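Putative alpha KG dependent 2,4-D dioxygenase (Burkholderia xenovorans, PDB 5J92) probably catalyses the 2-oxoglutarate-dependent oxidation of an organic substrate at a bound iron(II) ion, as in other dioxygenases of the TfdA family. Local coordinates at residues I178-R182 / E194-L198; L172-D177 / P200-V206; A68-P72 / T295-G299; G26-S30 / F53-I58; M9-V13 / E40-A44. All coordinates share one frame; numbering follows the deposited sequence.

How the interactions relate
Interactions 1 and 2 are continuous in sequence: the helices paired in interaction 1 form most of the connection between the strands paired in interaction 2. The first is a surface contact based on an arginine-glutamate salt bridge and waters, the second a strand pair with regular backbone bonds and aromatic side chains on one face. Interactions 3, 4 and 5, partly buried like interaction 2, gather round helix 35-47, whose Ile-41 touches side chains of all three. There the chemistry differs again: a tryptophan laid on a glycine-proline turn in interaction 3, a buried glutamine bridging two loops in interaction 4, and apolar tips against the helix, with a polar clasp outside, in interaction 5.

Interaction 1: residues I178-R182 / E194-L198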
# COMPACT_ATOMS: atom_id res chain seq x y z
N ILE A 178 -6.67 -12.71 12.25
CA ILE A 178 -6.89 -13.24 10.90
C ILE A 178 -8.26 -12.84 10.37
O ILE A 178 -8.42 -12.54 9.18
CB ILE A 178 -6.69 -14.78 10.89
CG1 ILE A 178 -6.77 -15.33 9.46
CG2 ILE A 178 -7.69 -15.49 11.80
CD1 ILE A 178 -5.73 -14.78 8.52
N MET A 179 -9.28 -12.80 11.24
CA MET A 179 -10.62 -12.46 10.78
C MET A 179 -10.69 -11.01 10.34
O MET A 179 -11.37 -10.68 9.37
CB MET A 179 -11.64 -12.76 11.88
CG MET A 179 -11.78 -14.24 12.22
SD MET A 179 -12.11 -15.23 10.75
CE MET A 179 -11.73 -16.89 11.33
N ALA A 180 -9.96 -10.13 11.03
CA ALA A 180 -9.90 -8.74 10.59
C ALA A 180 -9.20 -8.61 9.24
O ALA A 180 -9.65 -7.85 8.37
CB ALA A 180 -9.20 -7.89 11.65
N SER A 181 -8.10 -9.35 9.03
CA SER A 181 -7.39 -9.24 7.75
C SER A 181 -8.21 -9.84 6.62
O SER A 181 -8.21 -9.32 5.49
CB SER A 181 -6.01 -9.90 7.82
OG SER A 181 -6.12 -11.32 7.93
N ARG A 182 -8.92 -10.94 6.89
CA ARG A 182 -9.82 -11.49 5.88
C ARG A 182 -10.93 -10.51 5.55
O ARG A 182 -11.27 -10.33 4.37
CB ARG A 182 -10.41 -12.82 6.37
CG ARG A 182 -9.44 -13.98 6.33
CD ARG A 182 -10.13 -15.22 6.85
NE ARG A 182 -9.23 -16.36 6.99
CZ ARG A 182 -9.61 -17.51 7.53
NH1 ARG A 182 -10.85 -17.65 7.98
NH2 ARG A 182 -8.74 -18.51 7.63
N GLU A 194 -14.31 -21.43 14.03
CA GLU A 194 -13.06 -20.90 13.50
C GLU A 194 -12.69 -19.57 14.15
O GLU A 194 -11.52 -19.31 14.42
CB GLU A 194 -13.14 -20.75 11.97
CG GLU A 194 -11.77 -20.85 11.29
CD GLU A 194 -11.77 -20.40 9.83
OE1 GLU A 194 -12.84 -20.01 9.32
OE2 GLU A 194 -10.71 -20.49 9.18
N ARG A 195 -13.69 -18.72 14.41
CA ARG A 195 -13.39 -17.44 15.07
C ARG A 195 -12.82 -17.66 16.46
O ARG A 195 -11.87 -16.97 16.86
CB ARG A 195 -14.63 -16.56 15.13
CG ARG A 195 -15.09 -16.05 13.78
CD ARG A 195 -16.35 -15.20 13.90
NE ARG A 195 -16.86 -14.83 12.59
CZ ARG A 195 -16.41 -13.79 11.89
NH1 ARG A 195 -16.93 -13.52 10.69
NH2 ARG A 195 -15.45 -13.01 12.38
N LYS A 196 -13.36 -18.62 17.20
CA LYS A 196 -12.83 -18.90 18.54
C LYS A 196 -11.47 -19.58 18.46
O LYS A 196 -10.54 -19.19 19.19
CB LYS A 196 -13.82 -19.76 19.33
N ALA A 197 -11.31 -20.56 17.57
CA ALA A 197 -10.04 -21.26 17.46
C ALA A 197 -8.92 -20.33 17.02
O ALA A 197 -7.76 -20.53 17.39
CB ALA A 197 -10.15 -22.44 16.49
N LEU A 198 -9.25 -19.30 16.24
CA LEU A 198 -8.27 -18.37 15.70
C LEU A 198 -8.44 -16.99 16.32
O LEU A 198 -8.31 -15.97 15.65
CB LEU A 198 -8.38 -18.31 14.17
CG LEU A 198 -8.24 -19.66 13.46
CD1 LEU A 198 -8.47 -19.54 11.96
CD2 LEU A 198 -6.88 -20.27 13.74
O HOH W 1 -6.19 -14.32 14.73
O HOH W 2 -9.54 -13.55 14.57
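Met-179 and Arg-195 bring helix 178-184 and the last turn of helix 192-197 together, their CA atoms 7.1 Å apart, while Ile-178 faces Leu-198 where the second helix ends. Met-179 fills the middle. Its chain bends at chi2 (-53°), which carries CE to the carboxylate of Glu-194, 3.8 Å from CD, and near Leu-198 CD1; a flexible thioether suits a space walled partly by methyls and partly by a charged group. On its other flank, CB and CG are met obliquely by Arg-195 NH2. Alongside runs a salt bridge. Arg-182 is extended from CG to NE, and NH1 and NH2 close end-on upon one atom, Glu-194 OE2, at 3.1 Å and 3.2 Å respectively. The oxygen lies in the guanidinium plane, yet both nitrogens reach it from the same face of the carboxylate, well out of that plane, and NH1 makes a further weak bond to OE1. These two helices connect strands 173-176 and 201-208 of a four-stranded antiparallel sheet, in a protein expected to have the double-stranded beta-helix (jelly-roll) fold of the TauD/TfdA family. The side chain of Ile-178 is about 10 Å from the bound Fe (II) ion. Its CG2 branch meets Leu-198 CB at 3.7 Å, the side chain also touching Tyr-127 and His-222. Next to this pair a water accepts from Ile-178 N at 3.0 Å and lies 2.8 Å from Leu-198 O, just past the helix end.

Interaction 2: residues L172-D177 / P200-V206; sequences LSCHYD and PCIHELV
Cys-174 and His-203 form one hydrogen-bonded pair, and Tyr-176 and Cys-201 the next, in the antiparallel pairing of strands 173-176 and 201-204. Five backbone bonds tie the segments together, the last from Leu-205 N to Leu-172 O at 2.8 Å. The tightly packed side is the face bearing Cys-174, Tyr-176, Cys-201 and His-203. Tyr-176 has CG anti to its carbonyl carbon (chi1 -62°), which carries the ring across to His-203 on the partner strand. Here the edge of His-203 meets the face of Tyr-176 in a T-shaped pair, centroids 5.0 Å apart and planes at 65°, with His-203 CD2 3.6 Å from Tyr-176 CD1. Tyr-176 CE1 also presses against His-203 CB at 3.5 Å. Small, soft Cys-174 leaves room for Leu-205, whose CD1 touches SG at 3.9 Å before the leucine packs on helix 231-245. The other face, with His-175 and Ile-202, is looser. Ile-202 is exposed; its CG1 lies beside His-175 ND1 at 3.7 Å, both side chains pointing the same way. A water in the plane of that imidazole bridges ND1 and Cys-201 O, while His-225 stacks on the ring. At the strand end the exposed ring of Pro-200 lies alongside the carboxylate of Asp-177, CG to CG 3.6 Å, as Asp-177 N-caps helix 178-184 through OD1 to Ala-180 N. On the packed face, Tyr-176 OH bonds to Tyr-218 O and His-203 NE2 to Leu-128 O. Carbonyl acceptors imply that both groups act as donors, consistent with a hydrogen on NE2 of His-203.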
# COMPACT_ATOMS: atom_id res chain seq x y z
N LEU A 172 7.14 -1.82 21.34
CA LEU A 172 5.72 -1.93 21.05
C LEU A 172 5.33 -3.38 20.79
O LEU A 172 6.14 -4.21 20.38
CB LEU A 172 5.35 -1.08 19.83
CG LEU A 172 5.50 0.44 19.90
CD1 LEU A 172 4.97 1.02 18.61
CD2 LEU A 172 4.77 1.03 21.11
N SER A 173 4.05 -3.67 21.03
CA SER A 173 3.43 -4.92 20.63
C SER A 173 2.20 -4.59 19.79
O SER A 173 1.61 -3.51 19.91
CB SER A 173 3.05 -5.79 21.83
OG SER A 173 4.22 -6.25 22.49
N CYS A 174 1.83 -5.53 18.94
CA CYS A 174 0.72 -5.34 18.01
C CYS A 174 -0.31 -6.45 18.17
O CYS A 174 0.00 -7.54 18.64
CB CYS A 174 1.19 -5.34 16.57
SG CYS A 174 2.19 -3.94 16.12
N HIS A 175 -1.54 -6.13 17.75
CA HIS A 175 -2.62 -7.10 17.65
C HIS A 175 -2.58 -7.78 16.29
O HIS A 175 -2.46 -7.09 15.27
CB HIS A 175 -3.98 -6.40 17.83
CG HIS A 175 -4.18 -5.76 19.18
ND1 HIS A 175 -4.52 -6.48 20.30
CD2 HIS A 175 -4.15 -4.46 19.57
CE1 HIS A 175 -4.69 -5.66 21.32
NE2 HIS A 175 -4.46 -4.43 20.91
N TYR A 176 -2.70 -9.11 16.27
CA TYR A 176 -2.73 -9.89 15.03
C TYR A 176 -4.05 -10.66 15.00
O TYR A 176 -4.40 -11.31 15.99
CB TYR A 176 -1.52 -10.84 14.93
CG TYR A 176 -0.17 -10.12 14.89
CD1 TYR A 176 0.37 -9.55 16.04
CD2 TYR A 176 0.57 -10.03 13.71
CE1 TYR A 176 1.59 -8.89 16.02
CE2 TYR A 176 1.82 -9.38 13.67
CZ TYR A 176 2.32 -8.81 14.82
OH TYR A 176 3.52 -8.15 14.80
N ASP A 177 -4.77 -10.58 13.87
CA ASP A 177 -6.20 -10.91 13.83
C ASP A 177 -6.57 -11.39 12.43
O ASP A 177 -6.81 -10.57 11.54
CB ASP A 177 -7.00 -9.66 14.23
CG ASP A 177 -8.49 -9.90 14.34
OD1 ASP A 177 -9.00 -10.97 13.94
OD2 ASP A 177 -9.16 -8.97 14.85
N PRO A 200 -7.83 -13.49 18.09
CA PRO A 200 -6.66 -12.61 17.90
C PRO A 200 -5.62 -12.80 19.00
O PRO A 200 -5.94 -13.18 20.13
CB PRO A 200 -7.26 -11.20 17.94
CG PRO A 200 -8.71 -11.40 17.56
CD PRO A 200 -9.10 -12.74 18.09
N CYS A 201 -4.36 -12.55 18.64
CA CYS A 201 -3.27 -12.67 19.60
C CYS A 201 -2.40 -11.42 19.51
O CYS A 201 -2.69 -10.48 18.77
CB CYS A 201 -2.46 -13.94 19.35
SG CYS A 201 -1.68 -14.02 17.73
N ILE A 202 -1.31 -11.43 20.29
CA ILE A 202 -0.40 -10.30 20.39
C ILE A 202 1.04 -10.79 20.22
O ILE A 202 1.41 -11.84 20.76
CB ILE A 202 -0.61 -9.56 21.72
CG1 ILE A 202 -1.95 -8.82 21.67
CG2 ILE A 202 0.54 -8.63 22.04
CD1 ILE A 202 -2.38 -8.25 22.99
N HIS A 203 1.83 -10.04 19.47
CA HIS A 203 3.26 -10.29 19.33
C HIS A 203 4.02 -8.97 19.42
O HIS A 203 3.49 -7.92 19.05
CB HIS A 203 3.61 -10.95 17.98
CG HIS A 203 2.95 -12.28 17.75
ND1 HIS A 203 3.23 -13.39 18.52
CD2 HIS A 203 2.06 -12.68 16.82
CE1 HIS A 203 2.51 -14.41 18.09
NE2 HIS A 203 1.79 -14.00 17.06
N GLU A 204 5.27 -9.04 19.88
CA GLU A 204 6.13 -7.87 19.92
C GLU A 204 6.49 -7.42 18.51
O GLU A 204 6.76 -8.25 17.63
CB GLU A 204 7.41 -8.19 20.70
CG GLU A 204 7.17 -8.39 22.20
CD GLU A 204 8.44 -8.76 22.94
OE1 GLU A 204 9.50 -8.87 22.29
OE2 GLU A 204 8.36 -8.97 24.18
N LEU A 205 6.56 -6.11 18.31
CA LEU A 205 6.81 -5.56 16.99
C LEU A 205 8.28 -5.66 16.58
O LEU A 205 8.57 -5.88 15.40
CB LEU A 205 6.34 -4.10 16.93
CG LEU A 205 6.49 -3.36 15.58
CD1 LEU A 205 5.69 -4.03 14.45
CD2 LEU A 205 6.10 -1.91 15.73
N VAL A 206 9.21 -5.52 17.52
CA VAL A 206 10.63 -5.59 17.19
C VAL A 206 11.14 -6.96 17.63
O VAL A 206 11.20 -7.26 18.83
CB VAL A 206 11.43 -4.45 17.84
CG1 VAL A 206 12.92 -4.61 17.52
CG2 VAL A 206 10.92 -3.11 17.34
O HOH W 3 8.81 -4.32 20.23
O HOH W 4 -5.33 -9.25 19.97

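Interaction 3: residues A68-P72 / T295-G299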
# COMPACT_ATOMS: atom_id res chain seq x y z
N ALA A 68 10.70 -31.16 8.10
CA ALA A 68 10.67 -31.58 9.50
C ALA A 68 12.04 -31.53 10.17
O ALA A 68 12.12 -31.68 11.39
CB ALA A 68 10.09 -32.99 9.62
N GLY A 69 13.12 -31.35 9.40
CA GLY A 69 14.42 -31.17 10.03
C GLY A 69 14.62 -29.80 10.67
O GLY A 69 15.56 -29.65 11.46
N PHE A 70 13.75 -28.83 10.39
CA PHE A 70 13.94 -27.47 10.88
C PHE A 70 12.91 -27.04 11.92
O PHE A 70 13.04 -25.95 12.48
CB PHE A 70 13.93 -26.48 9.71
CG PHE A 70 14.96 -26.81 8.67
CD1 PHE A 70 16.28 -26.40 8.84
CD2 PHE A 70 14.64 -27.58 7.57
CE1 PHE A 70 17.25 -26.70 7.88
CE2 PHE A 70 15.60 -27.90 6.61
CZ PHE A 70 16.90 -27.47 6.77
N GLY A 71 11.90 -27.84 12.17
CA GLY A 71 10.92 -27.53 13.18
C GLY A 71 9.76 -28.48 13.08
O GLY A 71 9.70 -29.30 12.15
N PRO A 72 8.83 -28.40 14.02
CA PRO A 72 7.65 -29.28 13.95
C PRO A 72 6.71 -28.85 12.83
O PRO A 72 6.50 -27.66 12.60
CB PRO A 72 7.00 -29.11 15.34
CG PRO A 72 7.43 -27.76 15.80
CD PRO A 72 8.81 -27.51 15.19
N THR A 295 10.78 -24.48 22.07
CA THR A 295 11.14 -25.63 22.89
C THR A 295 11.44 -26.88 22.07
O THR A 295 11.93 -27.87 22.62
CB THR A 295 10.04 -25.97 23.90
OG1 THR A 295 8.95 -26.62 23.24
CG2 THR A 295 9.53 -24.71 24.59
N TRP A 296 11.17 -26.85 20.77
CA TRP A 296 11.39 -28.02 19.93
C TRP A 296 12.88 -28.23 19.71
O TRP A 296 13.66 -27.27 19.68
CB TRP A 296 10.67 -27.83 18.59
CG TRP A 296 10.90 -28.89 17.54
CD1 TRP A 296 10.12 -29.99 17.29
CD2 TRP A 296 11.95 -28.91 16.55
NE1 TRP A 296 10.63 -30.69 16.22
CE2 TRP A 296 11.75 -30.05 15.76
CE3 TRP A 296 13.03 -28.07 16.28
CZ2 TRP A 296 12.61 -30.38 14.71
CZ3 TRP A 296 13.88 -28.40 15.23
CH2 TRP A 296 13.66 -29.55 14.46
N THR A 297 13.28 -29.49 19.61
CA THR A 297 14.66 -29.85 19.34
C THR A 297 14.71 -30.96 18.31
O THR A 297 13.83 -31.83 18.26
CB THR A 297 15.40 -30.31 20.61
OG1 THR A 297 14.74 -31.46 21.16
CG2 THR A 297 15.45 -29.20 21.65
N ARG A 298 15.73 -30.91 17.47
CA ARG A 298 15.98 -31.96 16.49
C ARG A 298 16.34 -33.25 17.21
O ARG A 298 17.32 -33.28 17.97
CB ARG A 298 17.09 -31.53 15.54
CG ARG A 298 16.92 -31.96 14.09
CD ARG A 298 18.22 -31.78 13.30
NE ARG A 298 19.04 -30.66 13.78
CZ ARG A 298 18.74 -29.37 13.66
NH1 ARG A 298 19.56 -28.45 14.15
NH2 ARG A 298 17.60 -28.98 13.08
N GLY A 299 15.55 -34.30 16.99
CA GLY A 299 15.86 -35.64 17.47
C GLY A 299 16.53 -35.77 18.82
O GLY A 299 15.87 -36.01 19.84
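Trp-296 lays its indole over the backbone of the turn at Gly-71 and Pro-72, and aromatic-aliphatic contact carries most of this interaction. Gly-71 CA stands 3.4 Å from the centroid of the six-membered ring, only 3° off its normal, while Pro-72 CD sits 3.5 Å above the centroid of the five-membered ring, so each half of the indole has its own CH-pi partner on the same face. Glycine suits the almost fully extended chain here, since a CB would crowd Pro-72 CD, and proline suits because its CD hydrogens, next to its own amide nitrogen, are somewhat polarised. With Trp-296 CG anti to the backbone N, beside the carbonyl carbon, the indole lies between the turn on one face and its own following chain, Arg-298 N, on the other. At the indole edge Gly-69 O lies near the ring plane, 3.6 Å from CH2, and Ala-68 O comes obliquely to CZ2. Polar contact is confined to one bond. Arg-298 bends at chi3 (-31°), and NH2 donates to Gly-69 O at 2.7 Å, the oxygen lying in the guanidinium plane and the nitrogen nearly along the C=O axis. The short distance goes with a bent N-H...O angle of 135°. A second nitrogen, NH1, makes a salt bridge to Glu-42. The contact thus ties the loop following helix 60-67 to the chain end beyond strand 284-291. The Phe-70 ring packs on Ile-38 and Ile-41 of helix 35-47 and Phe-136 of strand 132-139, while Trp-296 also touches Arg-133 of that strand.

Interaction 4: residues G26-S30 / F53-I58; sequences GLDLS and FPRQYI
Gln-56 reaches across to Leu-27 and Leu-29 and joins the loop after strand 21-25 to the loop after strand 50-53. From CB, which points toward residues 26-30, CG is set beside the backbone N by chi1 (-66°) and comes 4.1 Å from Leu-29 CD1. The bend at chi2 (-59°) then swings CD to 3.8 Å from Leu-29 CG. At the tip, the two halves of the amide do opposite jobs. OE1 accepts from Leu-29 N at 3.0 Å, and NE2 donates to Leu-27 O at 2.9 Å, with the acceptor close to the amide plane. A glutamine amide thus copies a peptide group, gripping a carbonyl and an N-H two residues apart; a weak bond from NE2 to Pro-54 O adds a tie to its own loop. These bonds fix which way the buried amide is flipped. One water donates to both OE1 and Asp-28 OD1. That same OD1 accepts from Ser-30 N, forming an Asx turn, and from Ser-30 OG at 2.7 Å, so the short aspartate and serine side chains hold the bend that presents Leu-29. Leu-29 CD1 rests over one face of Phe-53, 4.0 Å from CG, while Leu-27 CD1 meets CE2 at 3.8 Å and Ile-58 CG2 abuts Ser-30. Beyond the contact, Phe-53 continues onto Ile-41 of helix 35-47 and strand 261-265, Leu-29 reaches Phe-66 of helix 60-67, and Ile-58 touches Leu-261 and Leu-63 of those last two elements.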
# COMPACT_ATOMS: atom_id res chain seq x y z
N GLY A 26 23.92 -28.37 -5.35
CA GLY A 26 24.65 -29.57 -5.02
C GLY A 26 24.02 -30.46 -3.97
O GLY A 26 24.69 -31.37 -3.47
N LEU A 27 22.75 -30.22 -3.63
CA LEU A 27 22.02 -31.03 -2.67
C LEU A 27 20.99 -31.90 -3.39
O LEU A 27 20.35 -31.45 -4.35
CB LEU A 27 21.30 -30.15 -1.64
CG LEU A 27 22.22 -29.36 -0.71
CD1 LEU A 27 21.39 -28.75 0.42
CD2 LEU A 27 23.34 -30.22 -0.15
N ASP A 28 20.87 -33.15 -2.95
CA ASP A 28 19.82 -34.06 -3.40
C ASP A 28 18.88 -34.27 -2.22
O ASP A 28 19.12 -35.13 -1.37
CB ASP A 28 20.41 -35.38 -3.89
CG ASP A 28 19.35 -36.40 -4.27
OD1 ASP A 28 18.14 -36.06 -4.32
OD2 ASP A 28 19.73 -37.57 -4.54
N LEU A 29 17.79 -33.51 -2.19
CA LEU A 29 16.88 -33.58 -1.04
C LEU A 29 15.94 -34.78 -1.10
O LEU A 29 15.05 -34.90 -0.25
CB LEU A 29 16.09 -32.28 -0.92
CG LEU A 29 16.99 -31.05 -0.77
CD1 LEU A 29 16.15 -29.79 -0.58
CD2 LEU A 29 18.01 -31.22 0.37
N SER A 30 16.11 -35.68 -2.07
CA SER A 30 15.36 -36.92 -2.00
C SER A 30 15.89 -37.86 -0.93
O SER A 30 15.21 -38.82 -0.57
CB SER A 30 15.35 -37.64 -3.36
OG SER A 30 16.62 -38.17 -3.69
N PHE A 53 16.51 -24.11 -3.49
CA PHE A 53 17.19 -25.35 -3.87
C PHE A 53 16.70 -25.74 -5.27
O PHE A 53 15.56 -26.22 -5.42
CB PHE A 53 16.91 -26.46 -2.86
CG PHE A 53 17.24 -26.08 -1.43
CD1 PHE A 53 16.29 -25.43 -0.64
CD2 PHE A 53 18.47 -26.38 -0.88
CE1 PHE A 53 16.58 -25.07 0.67
CE2 PHE A 53 18.77 -26.04 0.43
CZ PHE A 53 17.82 -25.39 1.20
N PRO A 54 17.49 -25.51 -6.31
CA PRO A 54 17.00 -25.77 -7.67
C PRO A 54 16.81 -27.25 -7.95
O PRO A 54 17.48 -28.11 -7.38
CB PRO A 54 18.10 -25.19 -8.57
CG PRO A 54 18.88 -24.23 -7.69
CD PRO A 54 18.81 -24.85 -6.31
N ARG A 55 15.87 -27.54 -8.85
CA ARG A 55 15.76 -28.85 -9.51
C ARG A 55 15.66 -30.00 -8.50
O ARG A 55 16.42 -30.97 -8.52
CB ARG A 55 16.93 -29.05 -10.48
CG ARG A 55 16.95 -28.02 -11.61
CD ARG A 55 18.25 -27.99 -12.42
NE ARG A 55 19.31 -27.20 -11.77
CZ ARG A 55 19.47 -25.88 -11.89
NH1 ARG A 55 20.47 -25.27 -11.25
NH2 ARG A 55 18.65 -25.17 -12.65
N GLN A 56 14.68 -29.89 -7.60
CA GLN A 56 14.42 -30.90 -6.58
C GLN A 56 13.19 -31.70 -7.01
O GLN A 56 12.05 -31.31 -6.73
CB GLN A 56 14.23 -30.27 -5.21
CG GLN A 56 15.47 -29.58 -4.65
CD GLN A 56 16.64 -30.52 -4.52
OE1 GLN A 56 16.49 -31.67 -4.11
NE2 GLN A 56 17.82 -30.04 -4.88
N TYR A 57 13.42 -32.82 -7.69
CA TYR A 57 12.34 -33.69 -8.14
C TYR A 57 12.00 -34.69 -7.03
O TYR A 57 12.29 -35.89 -7.11
CB TYR A 57 12.72 -34.39 -9.44
CG TYR A 57 12.66 -33.47 -10.65
CD1 TYR A 57 13.72 -32.61 -10.95
CD2 TYR A 57 11.55 -33.46 -11.48
CE1 TYR A 57 13.66 -31.77 -12.04
CE2 TYR A 57 11.49 -32.61 -12.58
CZ TYR A 57 12.55 -31.77 -12.85
OH TYR A 57 12.49 -30.92 -13.94
N ILE A 58 11.36 -34.18 -5.98
CA ILE A 58 11.03 -34.98 -4.81
C ILE A 58 9.52 -35.05 -4.62
O ILE A 58 8.78 -34.13 -4.99
CB ILE A 58 11.71 -34.40 -3.55
CG1 ILE A 58 11.20 -32.98 -3.30
CG2 ILE A 58 13.22 -34.39 -3.73
CD1 ILE A 58 11.73 -32.37 -2.05
O HOH W 5 17.18 -33.76 -5.84

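Interaction 5: residues M9-V13 / E40-A44; sequences MSLNV and EIEQA
Leu-11 pushes its tip against Glu-40, Ile-41 and Ala-44, where the first ordered residues, entering edge strand 12-15 of the large sheet, pack against helix 35-47. In the jelly-roll-type fold expected of this family the helix lies against that sheet, and residues 9-13 close over one flank of it. The largest bump is Leu-11 CD1. It settles in the groove between successive turns, 3.7 Å from Glu-40 CB and 3.9 Å from Ile-41 CG1, with Ala-44 CB a little farther off. Alanine suits the floor of this hollow: a single methyl leaves room for the branched leucine. Met-9 supplies a second, softer bump. Bends at chi2 (74°) and chi3 (65°) fold its chain back, so CE drops onto the next part of the helix, 3.6 Å from Glu-40 O and 3.9 Å from Ala-44 CB, with Gln-43 CB at the rim. This residue is exposed and poorly ordered, so its fit is less certain than that of buried Leu-11. Outside the apolar pair, Glu-40 extends past Leu-11 along the surface. Its aliphatic CB shields the leucine, while its carboxylate reaches beyond to two polar partners: OE1 pairs with Arg-37 in a salt bridge, and OE2 takes a weak bond from Ser-10 N. Ser-10 OG donates to the same OE2 at 2.8 Å, arriving on the syn side, 18° out of the carboxylate plane.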
# COMPACT_ATOMS: atom_id res chain seq x y z
N MET A 9 31.37 -22.87 6.47
CA MET A 9 30.29 -23.10 5.52
C MET A 9 30.80 -23.82 4.27
O MET A 9 31.46 -23.21 3.43
CB MET A 9 29.62 -21.77 5.13
CG MET A 9 28.49 -21.89 4.10
SD MET A 9 26.95 -22.59 4.73
CE MET A 9 26.44 -21.36 5.93
N SER A 10 30.48 -25.12 4.16
CA SER A 10 30.83 -25.90 2.98
C SER A 10 29.71 -25.94 1.94
O SER A 10 29.91 -26.49 0.85
CB SER A 10 31.18 -27.34 3.37
OG SER A 10 30.02 -28.05 3.76
N LEU A 11 28.54 -25.39 2.26
CA LEU A 11 27.44 -25.35 1.31
C LEU A 11 27.81 -24.50 0.11
O LEU A 11 28.54 -23.51 0.23
CB LEU A 11 26.18 -24.79 1.96
CG LEU A 11 25.49 -25.66 3.00
CD1 LEU A 11 24.32 -24.88 3.57
CD2 LEU A 11 25.02 -26.95 2.36
N ASN A 12 27.34 -24.91 -1.07
CA ASN A 12 27.59 -24.17 -2.30
C ASN A 12 26.50 -23.11 -2.41
O ASN A 12 25.45 -23.31 -3.01
CB ASN A 12 27.60 -25.13 -3.49
CG ASN A 12 27.90 -24.43 -4.81
OD1 ASN A 12 28.04 -23.21 -4.88
ND2 ASN A 12 28.03 -25.23 -5.88
N VAL A 13 26.78 -21.94 -1.83
CA VAL A 13 25.80 -20.86 -1.71
C VAL A 13 26.08 -19.82 -2.79
O VAL A 13 27.20 -19.33 -2.90
CB VAL A 13 25.86 -20.22 -0.32
CG1 VAL A 13 24.82 -19.10 -0.22
CG2 VAL A 13 25.65 -21.27 0.74
N GLU A 40 24.12 -26.37 8.81
CA GLU A 40 24.67 -25.44 7.82
C GLU A 40 23.56 -24.67 7.12
O GLU A 40 23.67 -23.44 6.94
CB GLU A 40 25.52 -26.19 6.79
CG GLU A 40 26.92 -26.57 7.27
CD GLU A 40 27.70 -27.38 6.25
OE1 GLU A 40 27.09 -28.17 5.50
OE2 GLU A 40 28.94 -27.22 6.19
N ILE A 41 22.48 -25.35 6.73
CA ILE A 41 21.36 -24.66 6.09
C ILE A 41 20.76 -23.63 7.05
O ILE A 41 20.48 -22.49 6.66
CB ILE A 41 20.31 -25.67 5.60
CG1 ILE A 41 20.91 -26.53 4.47
CG2 ILE A 41 19.07 -24.97 5.12
CD1 ILE A 41 19.99 -27.60 3.95
N GLU A 42 20.57 -24.01 8.32
CA GLU A 42 20.08 -23.04 9.30
C GLU A 42 20.99 -21.81 9.35
O GLU A 42 20.52 -20.67 9.29
CB GLU A 42 19.96 -23.69 10.68
CG GLU A 42 18.87 -24.75 10.73
CD GLU A 42 18.71 -25.41 12.09
OE1 GLU A 42 19.71 -25.52 12.84
OE2 GLU A 42 17.59 -25.84 12.40
N GLN A 43 22.30 -22.03 9.40
CA GLN A 43 23.22 -20.90 9.44
C GLN A 43 23.10 -20.06 8.17
O GLN A 43 23.07 -18.82 8.24
CB GLN A 43 24.65 -21.38 9.64
CG GLN A 43 24.89 -22.03 11.00
CD GLN A 43 24.54 -21.12 12.17
OE1 GLN A 43 23.74 -21.49 13.03
NE2 GLN A 43 25.13 -19.93 12.19
N ALA A 44 23.01 -20.71 7.01
CA ALA A 44 22.84 -19.97 5.77
C ALA A 44 21.55 -19.15 5.77
O ALA A 44 21.52 -18.04 5.23
CB ALA A 44 22.86 -20.92 4.57